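Local coordinates for protein putative epimerase (Burkholderia cenocepacia, PDB 4LW8) that probably catalyses an NAD(P)-dependent epimerisation or a related conversion of a nucleotide sugar in the biosynthesis of the lipopolysaccharide O-antigen, at residues G291-D294 with K295-R298; S135-N138 with I139-N142; R228-T231 with A232-K236. All coordinates share one frame; numbering follows the deposited sequence.

Interaction 1. Residues G291-D294 with K295-R298; sequences GSRD and KLRR
Asp294, the first residue of helix 294-300, turns its carboxylate along the helix surface to meet Arg297 and Arg298, three and four residues on. Its CB already lies 3.9 Å from Arg297 NH1. With CG anti to the backbone N, chi1 -169° carries CG toward Arg298, 3.7 Å from Arg298 NE, and the two oxygens divide between the arginines. OD1 takes Arg297 NH1 at 3.3 Å, a weak and bent bond, although the oxygen sits at the guanidinium edge and close to its plane. OD2 is gripped more firmly: Arg298 NE comes to it at 2.9 Å on the syn side, somewhat out of the carboxylate plane, and the oxygen lies in the plane of that guanidinium, which stands steeply to the carboxylate (76° between planes). Both bonds are salt bridges, and one acid thus joins two arginines.

Arg297 divides its own charge, because its NH2 also forms a salt bridge with Glu252. Arg293 runs across it, with Arg293 CG 3.7 Å from Arg297 NH2, while its guanidinium receives the methyl CD2 of Leu296 over one face, Arg293 NH1 and Leu296 CD2 being 3.4 Å apart. Arg293 NE donates to the carbonyl of Cys250.

The backbone closes the turn. Arg293 O accepts from Arg297 N at 2.9 Å, and Asp294 O accepts from Arg298 N. A water bridges Ser292 O and Lys295 N, so that one of the early helix amides is satisfied from the preceding loop. Lys295, fully extended, hydrogen-bonds through NZ to the carbonyl of Thr246 and forms salt bridges with Glu245 and a bound buffer molecule. Arg293 is the N-cap, and Ser292 OG accepts from Asp294 N in an ST turn. Together they make a helix start reinforced by a surface salt-bridge network, directly after strand 288-291.

Interaction 2. Residues S135-N138 with I139-N142; sequences SSAN and IYGN
The ring of Tyr140 leans against Ala137, three residues back: Tyr140 CD2 lies 4.1 Å from Ala137 CB and 3.2 Å from Ala137 O, the carbonyl approaching obliquely. One face of the ring is covered by its neighbour in sequence, with Ile139 CD1 about 3.7 Å above the plane and over its centre. The methyl and the alanine bound the ring on two sides, and the hydrogen bonds of Tyr140 OH with Asn248 and Arg184 hold its far end.

A first torsion that puts CG1 of Ile139 between the backbone N and the carbonyl carbon (chi1 66°) brings CG1 within 3.2 Å of Ser136 O. The other branch, CG2, comes 3.9 Å from Ser135 OG, which is hydrogen-bonded to Glu168, and also touches Ser136 O. Both branches of the isoleucine thus pack against the Ser136 carbonyl oxygen.

Consecutive i to i+3 bonds define a short 3-10 turn. Ile139 N donates to Ser136 O, Tyr140 N to Ala137 O at 3.1 Å and Gly141 N to Asn138 O at 3.0 Å; in each, the donor stands above the carbonyl plane. Ser136 OG accepts from Asn138 N at 2.9 Å, an ST turn that opens the segment, while the positive phi of Gly141 lets the chain leave it. A single water donates to both Ala137 O and Gly141 O across the exit.

The turn follows strand 130-134 of the Rossmann-type domain, and its Ser-Ser-X-X-X-Tyr-Gly sequence resembles that of related epimerases. It is wedged between strand 180-189, met by Ser135, Ala137 and Ile139, and helix 159-172, against which Ser135, Asn138 and Ile139 pack. Backbone bonds from Ser135 to Ala183 and from Ala137 to Pro185 continue the pairing with strand 180-189.

Interaction 3. Residues R228-T231 with A232-K236; sequences RDVT and AAYLK
Val230 and Tyr234, one helical turn apart, form the tight side of this stretch of helix 227-240. The two side chains run alongside each other, and Val230 CG1 sits over one face of the Tyr234 ring, offset toward the rim, in a CH-pi contact 3.9 Å from the centroid. Placing CG1 anti to the backbone N (chi1 166°) turns that methyl toward the tyrosine, where it comes 3.7 Å from Tyr234 CZ. Tyr234 N also donates to Val230 O at 2.9 Å, so the pair is joined by backbone and side chain alike.

The partly exposed side, with Arg228, Asp229 and Ala232, has fewer side-chain contacts within the helix; the Ala232 methyl meets just the backbone, its CB 3.4 Å from Arg228 O. The side chains of Arg228 and Asp229 lead away to partners elsewhere: Arg228 to Asp226 and the Trp314 ring, Asp229 to the backbone of Thr306.

Thr231 turns its OG1 back to the carbonyl of Val227 and touches helix 29-40. Tyr234 enters the interior between that helix and strands 130-134 and 180-189, while Val230 rests on Tyr188 of the latter.

Interaction 2 is the most buried of the three, interaction 1 carries the most surface charge, and interaction 3 is mixed, buried on the Val230-Tyr234 side and partly exposed on the other. Their chemistry follows: ion pairs dominate 291-298, a short 3-10 turn with a ring and aliphatic groups dominates 135-142, and regular helix bonds with a CH-pi contact mark 228-236. Interactions 1 and 3 touch directly, Leu296 CD2 lying 4.2 Å from Ala233 CB. Interactions 1 and 2 stay about 7 Å apart at their nearest atoms, yet both bond to the Asn248 side chain. Interactions 2 and 3 share strand 180-189 as a common support.

Interaction 1. Residues G291-D294 with K295-R298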
loop_
_atom_site.group_PDB
_atom_site.type_symbol
_atom_site.label_atom_id
_atom_site.label_comp_id
_atom_site.label_asym_id
_atom_site.label_seq_id
_atom_site.Cartn_x
_atom_site.Cartn_y
_atom_site.Cartn_z
ATOM N N GLY A 291 21.119 -1.158 8.372
ATOM C CA GLY A 291 20.268 -2.311 8.567
ATOM C C GLY A 291 20.909 -3.399 9.398
ATOM O O GLY A 291 22.131 -3.530 9.434
ATOM N N SER A 292 20.073 -4.184 10.062
ATOM C CA SER A 292 20.505 -5.444 10.656
ATOM C C SER A 292 20.092 -6.615 9.771
ATOM O O SER A 292 18.916 -6.742 9.425
ATOM C CB SER A 292 19.906 -5.619 12.055
ATOM O OG SER A 292 19.987 -6.975 12.470
ATOM N N ARG A 293 21.042 -7.489 9.442
ATOM C CA ARG A 293 20.725 -8.700 8.692
ATOM C C ARG A 293 20.763 -9.921 9.618
ATOM O O ARG A 293 21.001 -11.054 9.181
ATOM C CB ARG A 293 21.682 -8.896 7.503
ATOM C CG ARG A 293 23.147 -9.205 7.850
ATOM C CD ARG A 293 23.795 -10.085 6.756
ATOM N NE ARG A 293 23.755 -9.445 5.437
ATOM C CZ ARG A 293 23.899 -10.087 4.277
ATOM N NH1 ARG A 293 24.095 -11.399 4.262
ATOM N NH2 ARG A 293 23.846 -9.421 3.127
ATOM N N ASP A 294 20.549 -9.688 10.905
ATOM C CA ASP A 294 20.584 -10.790 11.862
ATOM C C ASP A 294 19.516 -11.853 11.595
ATOM O O ASP A 294 19.748 -13.044 11.825
ATOM C CB ASP A 294 20.431 -10.287 13.281
ATOM C CG ASP A 294 20.729 -11.364 14.285
ATOM O OD1 ASP A 294 21.895 -11.818 14.309
ATOM O OD2 ASP A 294 19.801 -11.788 15.007
ATOM N N LYS A 295 18.339 -11.436 11.135
ATOM C CA LYS A 295 17.305 -12.417 10.833
ATOM C C LYS A 295 17.741 -13.307 9.657
ATOM O O LYS A 295 17.574 -14.528 9.691
ATOM C CB LYS A 295 15.971 -11.739 10.525
ATOM C CG LYS A 295 14.819 -12.718 10.320
ATOM C CD LYS A 295 13.586 -11.997 9.793
ATOM C CE LYS A 295 12.409 -12.960 9.628
ATOM N NZ LYS A 295 11.219 -12.260 9.064
ATOM N N LEU A 296 18.284 -12.682 8.616
ATOM C CA LEU A 296 18.827 -13.410 7.475
ATOM C C LEU A 296 19.933 -14.378 7.910
ATOM O O LEU A 296 19.959 -15.543 7.504
ATOM C CB LEU A 296 19.356 -12.431 6.428
ATOM C CG LEU A 296 20.094 -12.997 5.211
ATOM C CD1 LEU A 296 19.162 -13.802 4.318
ATOM C CD2 LEU A 296 20.735 -11.859 4.413
ATOM N N ARG A 297 20.843 -13.889 8.743
ATOM C CA ARG A 297 21.972 -14.690 9.198
ATOM C C ARG A 297 21.480 -15.944 9.926
ATOM O O ARG A 297 21.967 -17.053 9.680
ATOM C CB ARG A 297 22.885 -13.838 10.100
ATOM C CG ARG A 297 24.080 -14.557 10.716
ATOM C CD ARG A 297 24.837 -13.627 11.679
ATOM N NE ARG A 297 25.418 -12.487 10.964
ATOM C CZ ARG A 297 25.035 -11.217 11.101
ATOM N NH1 ARG A 297 24.050 -10.893 11.931
ATOM N NH2 ARG A 297 25.638 -10.269 10.395
ATOM N N ARG A 298 20.479 -15.781 10.780
ATOM C CA ARG A 298 19.942 -16.916 11.521
ATOM C C ARG A 298 19.238 -17.911 10.604
ATOM O O ARG A 298 19.155 -19.088 10.926
ATOM C CB ARG A 298 18.999 -16.426 12.619
ATOM C CG ARG A 298 19.745 -15.756 13.772
ATOM C CD ARG A 298 18.790 -15.125 14.772
ATOM N NE ARG A 298 19.494 -14.513 15.900
ATOM C CZ ARG A 298 19.862 -15.164 17.002
ATOM N NH1 ARG A 298 19.598 -16.458 17.135
ATOM N NH2 ARG A 298 20.496 -14.521 17.976
HETATM O O HOH W 1 17.350 -8.702 11.123
#

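Interaction 2. Residues S135-N138 with I139-N142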
loop_
_atom_site.group_PDB
_atom_site.type_symbol
_atom_site.label_atom_id
_atom_site.label_comp_id
_atom_site.label_asym_id
_atom_site.label_seq_id
_atom_site.Cartn_x
_atom_site.Cartn_y
_atom_site.Cartn_z
ATOM N N SER A 135 11.454 -6.321 -2.469
ATOM C CA SER A 135 10.904 -5.068 -1.981
ATOM C C SER A 135 12.070 -4.099 -1.872
ATOM O O SER A 135 12.997 -4.121 -2.695
ATOM C CB SER A 135 10.196 -5.259 -0.634
ATOM O OG SER A 135 9.536 -4.075 -0.210
ATOM N N SER A 136 12.034 -3.240 -0.862
ATOM C CA SER A 136 13.103 -2.269 -0.678
ATOM C C SER A 136 13.172 -1.810 0.769
ATOM O O SER A 136 12.152 -1.680 1.423
ATOM C CB SER A 136 12.894 -1.054 -1.583
ATOM O OG SER A 136 13.810 -0.028 -1.226
ATOM N N ALA A 137 14.372 -1.529 1.260
ATOM C CA ALA A 137 14.497 -0.941 2.587
ATOM C C ALA A 137 13.946 0.487 2.636
ATOM O O ALA A 137 13.841 1.070 3.717
ATOM C CB ALA A 137 15.944 -0.962 3.045
ATOM N N ASN A 138 13.599 1.068 1.484
ATOM C CA ASN A 138 13.028 2.412 1.457
ATOM C C ASN A 138 11.657 2.444 2.136
ATOM O O ASN A 138 11.145 3.509 2.460
ATOM C CB ASN A 138 12.918 2.937 0.018
ATOM C CG ASN A 138 14.275 3.292 -0.589
ATOM O OD1 ASN A 138 15.319 3.097 0.036
ATOM N ND2 ASN A 138 14.260 3.811 -1.817
ATOM N N ILE A 139 11.064 1.268 2.342
ATOM C CA ILE A 139 9.784 1.222 3.048
ATOM C C ILE A 139 9.918 1.710 4.505
ATOM O O ILE A 139 8.921 2.128 5.112
ATOM C CB ILE A 139 9.160 -0.203 3.013
ATOM C CG1 ILE A 139 10.004 -1.232 3.788
ATOM C CG2 ILE A 139 8.925 -0.654 1.562
ATOM C CD1 ILE A 139 9.610 -1.423 5.266
ATOM N N TYR A 140 11.129 1.654 5.069
ATOM C CA TYR A 140 11.359 2.169 6.435
ATOM C C TYR A 140 11.402 3.700 6.448
ATOM O O TYR A 140 11.210 4.323 7.494
ATOM C CB TYR A 140 12.665 1.626 7.042
ATOM C CG TYR A 140 12.711 0.110 7.188
ATOM C CD1 TYR A 140 11.893 -0.556 8.097
ATOM C CD2 TYR A 140 13.580 -0.654 6.407
ATOM C CE1 TYR A 140 11.938 -1.961 8.222
ATOM C CE2 TYR A 140 13.626 -2.042 6.515
ATOM C CZ TYR A 140 12.810 -2.691 7.428
ATOM O OH TYR A 140 12.862 -4.069 7.527
ATOM N N GLY A 141 11.680 4.312 5.298
ATOM C CA GLY A 141 11.721 5.768 5.232
ATOM C C GLY A 141 12.848 6.353 6.064
ATOM O O GLY A 141 13.904 5.736 6.196
ATOM N N ASN A 142 12.626 7.544 6.621
ATOM C CA ASN A 142 13.644 8.238 7.414
ATOM C C ASN A 142 13.610 7.894 8.907
ATOM O O ASN A 142 13.399 8.778 9.751
ATOM C CB ASN A 142 13.491 9.755 7.248
HETATM O O HOH W 2 15.094 3.704 4.601
#

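Interaction 3. Residues R228-T231 with A232-K236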
loop_
_atom_site.group_PDB
_atom_site.type_symbol
_atom_site.label_atom_id
_atom_site.label_comp_id
_atom_site.label_asym_id
_atom_site.label_seq_id
_atom_site.Cartn_x
_atom_site.Cartn_y
_atom_site.Cartn_z
ATOM N N ARG A 228 26.859 -8.154 -5.895
ATOM C CA ARG A 228 27.213 -9.566 -5.905
ATOM C C ARG A 228 26.867 -10.232 -4.566
ATOM O O ARG A 228 26.383 -11.362 -4.546
ATOM C CB ARG A 228 28.699 -9.745 -6.222
ATOM C CG ARG A 228 29.062 -9.376 -7.648
ATOM C CD ARG A 228 30.550 -9.265 -7.854
ATOM N NE ARG A 228 31.125 -8.196 -7.041
ATOM C CZ ARG A 228 32.420 -7.900 -7.030
ATOM N NH1 ARG A 228 33.262 -8.590 -7.797
ATOM N NH2 ARG A 228 32.872 -6.922 -6.261
ATOM N N ASP A 229 27.075 -9.520 -3.458
ATOM C CA ASP A 229 26.678 -10.014 -2.137
ATOM C C ASP A 229 25.164 -10.104 -2.016
ATOM O O ASP A 229 24.627 -11.035 -1.409
ATOM C CB ASP A 229 27.190 -9.104 -1.010
ATOM C CG ASP A 229 28.708 -9.063 -0.908
ATOM O OD1 ASP A 229 29.395 -9.898 -1.532
ATOM O OD2 ASP A 229 29.218 -8.200 -0.165
ATOM N N VAL A 230 24.473 -9.110 -2.565
ATOM C CA VAL A 230 23.017 -9.063 -2.445
ATOM C C VAL A 230 22.386 -10.253 -3.188
ATOM O O VAL A 230 21.517 -10.952 -2.660
ATOM C CB VAL A 230 22.453 -7.730 -2.981
ATOM C CG1 VAL A 230 20.930 -7.800 -3.170
ATOM C CG2 VAL A 230 22.853 -6.544 -2.059
ATOM N N THR A 231 22.848 -10.512 -4.401
ATOM C CA THR A 231 22.276 -11.605 -5.168
ATOM C C THR A 231 22.687 -12.965 -4.576
ATOM O O THR A 231 21.929 -13.932 -4.679
ATOM C CB THR A 231 22.645 -11.479 -6.661
ATOM O OG1 THR A 231 24.064 -11.376 -6.808
ATOM C CG2 THR A 231 21.989 -10.210 -7.248
ATOM N N ALA A 232 23.865 -13.049 -3.954
ATOM C CA ALA A 232 24.245 -14.280 -3.248
ATOM C C ALA A 232 23.254 -14.556 -2.107
ATOM O O ALA A 232 22.870 -15.695 -1.878
ATOM C CB ALA A 232 25.675 -14.197 -2.716
ATOM N N ALA A 233 22.847 -13.505 -1.401
ATOM C CA ALA A 233 21.833 -13.612 -0.351
ATOM C C ALA A 233 20.469 -14.017 -0.916
ATOM O O ALA A 233 19.771 -14.845 -0.338
ATOM C CB ALA A 233 21.714 -12.281 0.400
ATOM N N TYR A 234 20.097 -13.423 -2.046
ATOM C CA TYR A 234 18.861 -13.769 -2.732
ATOM C C TYR A 234 18.835 -15.275 -3.056
ATOM O O TYR A 234 17.830 -15.956 -2.829
ATOM C CB TYR A 234 18.707 -12.955 -4.024
ATOM C CG TYR A 234 18.263 -11.497 -3.850
ATOM C CD1 TYR A 234 18.187 -10.911 -2.588
ATOM C CD2 TYR A 234 17.906 -10.723 -4.957
ATOM C CE1 TYR A 234 17.779 -9.587 -2.429
ATOM C CE2 TYR A 234 17.494 -9.394 -4.810
ATOM C CZ TYR A 234 17.436 -8.831 -3.530
ATOM O OH TYR A 234 17.040 -7.513 -3.358
ATOM N N LEU A 235 19.951 -15.798 -3.549
ATOM C CA LEU A 235 20.030 -17.219 -3.867
ATOM C C LEU A 235 19.845 -18.071 -2.610
ATOM O O LEU A 235 19.140 -19.079 -2.638
ATOM C CB LEU A 235 21.358 -17.557 -4.546
ATOM C CG LEU A 235 21.583 -19.055 -4.781
ATOM C CD1 LEU A 235 20.541 -19.644 -5.725
ATOM C CD2 LEU A 235 23.001 -19.337 -5.281
ATOM N N LYS A 236 20.469 -17.659 -1.509
ATOM C CA LYS A 236 20.330 -18.379 -0.244
ATOM C C LYS A 236 18.878 -18.383 0.228
ATOM O O LYS A 236 18.395 -19.379 0.764
ATOM C CB LYS A 236 21.242 -17.768 0.831
ATOM C CG LYS A 236 22.698 -18.178 0.690
ATOM C CD LYS A 236 22.855 -19.664 1.029
ATOM C CE LYS A 236 24.306 -20.126 1.009
ATOM N NZ LYS A 236 24.837 -20.190 -0.378
#